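Local coordinates for putative type VI secretion protein (Escherichia coli, PDB 6SKI) that probably hydrolyses phospholipids as a toxic effector of the type VI secretion system, loaded onto the VgrG spike for delivery, at residues A367-G375 against E476-T486. Residues are numbered along the deposited sequence; the frame is centred on the assembly and turned at random.
Sequences ALKHILPHG and EEELYIIGKYT
His370 and His374 reach from the loop 367-375 to the helix 476-483 and carry most of this contact. The imidazole of His370 lies against Leu479. Leu479 CB sits 3.5 Å from the centroid of the His370 ring, almost on the ring normal, a CH-pi contact. Lys369 CG, from the neighbouring residue, lies more distantly over the opposite face. At the ring edge, near its plane, Glu476 OE2 approaches His370 CE1. Glu476 OE2 also forms a long salt bridge with Lys369 NZ at 3.8 Å.

His374 meets the helix further along, at Tyr480 and Gly483, and the following Lys484. His374 NE2 donates a weak hydrogen bond to Tyr480 O at 2.8 Å, bent to 130° at the hydrogen. This carbonyl also accepts a weak bond from Lys484 N, which lies over one face of the His374 ring. The Lys484 side chain crosses His374 at about a right angle, with CG against CE1. With CG anti to the backbone N (chi1 -179°), the Tyr480 ring swings toward the loop, and His374 CE1 comes over its face. The two rings meet obliquely, with planes at 39°. Pro373 CB touches the edge of the same ring at Tyr480 CE1, 3.4 Å away.

Gly483 allows close backbone approach: Gly483 CA makes a CA-H...O contact of 3.3 Å with His370 O. Beyond it, Ile371 CG1 packs on Thr486 CG2 at 3.5 Å.

The contact joins the loop between helix 350-362 and strand 376-386 to helix 476-483 and the turn that follows it. Ile371 and His374 also touch Arg409 of strand 398-409, while Ile481 and Ile482 pack on Leu454 of helix 452-466.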
loop_
_atom_site.group_PDB
_atom_site.type_symbol
_atom_site.label_atom_id
_atom_site.label_comp_id
_atom_site.label_asym_id
_atom_site.label_seq_id
_atom_site.Cartn_x
_atom_site.Cartn_y
_atom_site.Cartn_z
ATOM N N ALA A 367 3.346 3.491 -25.512
ATOM C CA ALA A 367 3.435 3.040 -24.129
ATOM C C ALA A 367 4.868 2.696 -23.749
ATOM O O ALA A 367 5.300 2.958 -22.621
ATOM C CB ALA A 367 2.521 1.836 -23.915
ATOM N N LEU A 368 5.618 2.101 -24.675
ATOM C CA LEU A 368 7.000 1.710 -24.439
ATOM C C LEU A 368 7.979 2.569 -25.226
ATOM O O LEU A 368 9.128 2.170 -25.429
ATOM C CB LEU A 368 7.189 0.235 -24.783
ATOM C CG LEU A 368 6.331 -0.739 -23.980
ATOM C CD1 LEU A 368 6.345 -2.115 -24.617
ATOM C CD2 LEU A 368 6.814 -0.806 -22.543
ATOM N N LYS A 369 7.537 3.746 -25.674
ATOM C CA LYS A 369 8.370 4.594 -26.520
ATOM C C LYS A 369 9.666 4.990 -25.831
ATOM O O LYS A 369 10.701 5.133 -26.490
ATOM C CB LYS A 369 7.590 5.842 -26.926
ATOM C CG LYS A 369 8.329 6.757 -27.877
ATOM C CD LYS A 369 7.616 8.088 -28.012
ATOM C CE LYS A 369 8.211 8.913 -29.138
ATOM N NZ LYS A 369 9.698 8.858 -29.137
ATOM N N HIS A 370 9.634 5.171 -24.514
ATOM C CA HIS A 370 10.777 5.675 -23.773
ATOM C C HIS A 370 11.479 4.606 -22.953
ATOM O O HIS A 370 12.543 4.879 -22.394
ATOM C CB HIS A 370 10.332 6.817 -22.857
ATOM C CG HIS A 370 9.637 7.927 -23.582
ATOM N ND1 HIS A 370 10.291 8.769 -24.455
ATOM C CD2 HIS A 370 8.342 8.321 -23.579
ATOM C CE1 HIS A 370 9.431 9.639 -24.952
ATOM N NE2 HIS A 370 8.242 9.389 -24.436
ATOM N N ILE A 371 10.922 3.399 -22.882
ATOM C CA ILE A 371 11.529 2.314 -22.124
ATOM C C ILE A 371 12.366 1.402 -23.012
ATOM O O ILE A 371 13.391 0.876 -22.551
ATOM C CB ILE A 371 10.441 1.499 -21.394
ATOM C CG1 ILE A 371 9.753 2.357 -20.335
ATOM C CG2 ILE A 371 11.019 0.261 -20.742
ATOM C CD1 ILE A 371 8.251 2.198 -20.301
ATOM N N LEU A 372 11.992 1.239 -24.272
ATOM C CA LEU A 372 12.656 0.346 -25.209
ATOM C C LEU A 372 14.021 0.858 -25.663
ATOM O O LEU A 372 14.929 0.043 -25.864
ATOM C CB LEU A 372 11.759 0.110 -26.423
ATOM C CG LEU A 372 10.476 -0.658 -26.119
ATOM C CD1 LEU A 372 9.751 -1.005 -27.401
ATOM C CD2 LEU A 372 10.762 -1.903 -25.302
ATOM N N PRO A 373 14.223 2.168 -25.860
ATOM C CA PRO A 373 15.553 2.637 -26.275
ATOM C C PRO A 373 16.650 2.391 -25.254
ATOM O O PRO A 373 17.821 2.630 -25.572
ATOM C CB PRO A 373 15.329 4.134 -26.489
ATOM C CG PRO A 373 13.929 4.193 -26.935
ATOM C CD PRO A 373 13.253 3.273 -25.971
ATOM N N HIS A 374 16.323 1.924 -24.052
ATOM C CA HIS A 374 17.312 1.711 -23.007
ATOM C C HIS A 374 17.615 0.236 -22.796
ATOM O O HIS A 374 18.326 -0.118 -21.852
ATOM C CB HIS A 374 16.838 2.361 -21.709
ATOM C CG HIS A 374 16.608 3.832 -21.835
ATOM N ND1 HIS A 374 17.638 4.741 -21.936
ATOM C CD2 HIS A 374 15.465 4.553 -21.900
ATOM C CE1 HIS A 374 17.139 5.957 -22.056
ATOM N NE2 HIS A 374 15.822 5.872 -22.029
ATOM N N GLY A 375 17.099 -0.626 -23.666
ATOM C CA GLY A 375 17.392 -2.042 -23.666
ATOM C C GLY A 375 17.303 -2.534 -25.092
ATOM O O GLY A 375 16.992 -1.772 -26.009
ATOM N N GLU A 476 9.967 15.091 -24.704
ATOM C CA GLU A 476 10.346 13.738 -25.097
ATOM C C GLU A 476 11.795 13.436 -24.745
ATOM O O GLU A 476 12.138 12.290 -24.442
ATOM C CB GLU A 476 10.077 13.525 -26.584
ATOM C CG GLU A 476 8.669 13.921 -26.977
ATOM C CD GLU A 476 7.684 12.778 -26.821
ATOM O OE1 GLU A 476 6.558 13.026 -26.340
ATOM O OE2 GLU A 476 8.037 11.634 -27.173
ATOM N N GLU A 477 12.665 14.447 -24.778
ATOM C CA GLU A 477 14.021 14.255 -24.272
ATOM C C GLU A 477 13.997 13.970 -22.778
ATOM O O GLU A 477 14.679 13.056 -22.288
ATOM C CB GLU A 477 14.873 15.491 -24.555
ATOM C CG GLU A 477 14.801 16.017 -25.982
ATOM C CD GLU A 477 13.574 16.877 -26.234
ATOM O OE1 GLU A 477 12.444 16.362 -26.109
ATOM O OE2 GLU A 477 13.742 18.073 -26.555
ATOM N N GLU A 478 13.204 14.743 -22.041
ATOM C CA GLU A 478 13.040 14.505 -20.618
ATOM C C GLU A 478 12.379 13.163 -20.363
ATOM O O GLU A 478 12.745 12.464 -19.416
ATOM C CB GLU A 478 12.217 15.635 -20.007
ATOM C CG GLU A 478 12.932 16.968 -20.008
ATOM C CD GLU A 478 12.071 18.084 -19.471
ATOM O OE1 GLU A 478 10.831 17.957 -19.536
ATOM O OE2 GLU A 478 12.629 19.088 -18.987
ATOM N N LEU A 479 11.437 12.765 -21.218
ATOM C CA LEU A 479 10.792 11.473 -21.056
ATOM C C LEU A 479 11.725 10.320 -21.384
ATOM O O LEU A 479 11.576 9.241 -20.815
ATOM C CB LEU A 479 9.547 11.396 -21.938
ATOM C CG LEU A 479 8.289 12.025 -21.349
ATOM C CD1 LEU A 479 7.091 11.731 -22.225
ATOM C CD2 LEU A 479 8.061 11.524 -19.938
ATOM N N TYR A 480 12.721 10.544 -22.237
ATOM C CA TYR A 480 13.760 9.554 -22.496
ATOM C C TYR A 480 14.670 9.394 -21.283
ATOM O O TYR A 480 14.924 8.272 -20.811
ATOM C CB TYR A 480 14.554 9.994 -23.727
ATOM C CG TYR A 480 15.662 9.075 -24.172
ATOM C CD1 TYR A 480 15.396 7.959 -24.946
ATOM C CD2 TYR A 480 16.982 9.340 -23.840
ATOM C CE1 TYR A 480 16.409 7.126 -25.363
ATOM C CE2 TYR A 480 18.001 8.511 -24.251
ATOM C CZ TYR A 480 17.708 7.405 -25.013
ATOM O OH TYR A 480 18.719 6.571 -25.429
ATOM N N ILE A 481 15.143 10.523 -20.751
ATOM C CA ILE A 481 15.965 10.487 -19.546
ATOM C C ILE A 481 15.210 9.817 -18.405
ATOM O O ILE A 481 15.796 9.080 -17.604
ATOM C CB ILE A 481 16.420 11.907 -19.169
ATOM C CG1 ILE A 481 17.199 12.534 -20.323
ATOM C CG2 ILE A 481 17.257 11.878 -17.912
ATOM C CD1 ILE A 481 17.315 14.034 -20.229
ATOM N N ILE A 482 13.900 10.043 -18.322
ATOM C CA ILE A 482 13.106 9.350 -17.316
ATOM C C ILE A 482 12.941 7.884 -17.690
ATOM O O ILE A 482 12.855 7.019 -16.811
ATOM C CB ILE A 482 11.745 10.044 -17.138
ATOM C CG1 ILE A 482 11.934 11.456 -16.589
ATOM C CG2 ILE A 482 10.852 9.257 -16.198
ATOM C CD1 ILE A 482 10.730 12.338 -16.781
ATOM N N GLY A 483 12.927 7.574 -18.986
ATOM C CA GLY A 483 12.855 6.199 -19.426
ATOM C C GLY A 483 14.050 5.378 -19.025
ATOM O O GLY A 483 13.958 4.148 -18.987
ATOM N N LYS A 484 15.175 6.030 -18.723
ATOM C CA LYS A 484 16.262 5.289 -18.087
ATOM C C LYS A 484 15.837 4.699 -16.748
ATOM O O LYS A 484 16.379 3.672 -16.328
ATOM C CB LYS A 484 17.487 6.176 -17.868
ATOM C CG LYS A 484 17.932 6.984 -19.057
ATOM C CD LYS A 484 19.184 7.779 -18.730
ATOM C CE LYS A 484 19.961 8.131 -19.989
ATOM N NZ LYS A 484 19.065 8.511 -21.116
ATOM N N TYR A 485 14.877 5.323 -16.067
ATOM C CA TYR A 485 14.575 5.011 -14.679
ATOM C C TYR A 485 13.234 4.324 -14.477
ATOM O O TYR A 485 12.939 3.903 -13.355
ATOM C CB TYR A 485 14.618 6.292 -13.838
ATOM C CG TYR A 485 15.960 6.975 -13.842
ATOM C CD1 TYR A 485 16.335 7.808 -14.880
ATOM C CD2 TYR A 485 16.845 6.799 -12.795
ATOM C CE1 TYR A 485 17.558 8.429 -14.886
ATOM C CE2 TYR A 485 18.072 7.415 -12.793
ATOM C CZ TYR A 485 18.423 8.232 -13.837
ATOM O OH TYR A 485 19.645 8.855 -13.836
ATOM N N THR A 486 12.413 4.199 -15.513
ATOM C CA THR A 486 11.142 3.500 -15.393
ATOM C C THR A 486 11.316 2.040 -15.785
ATOM O O THR A 486 11.960 1.729 -16.789
ATOM C CB THR A 486 10.059 4.158 -16.248
ATOM O OG1 THR A 486 8.937 3.274 -16.366
ATOM C CG2 THR A 486 10.573 4.476 -17.611
#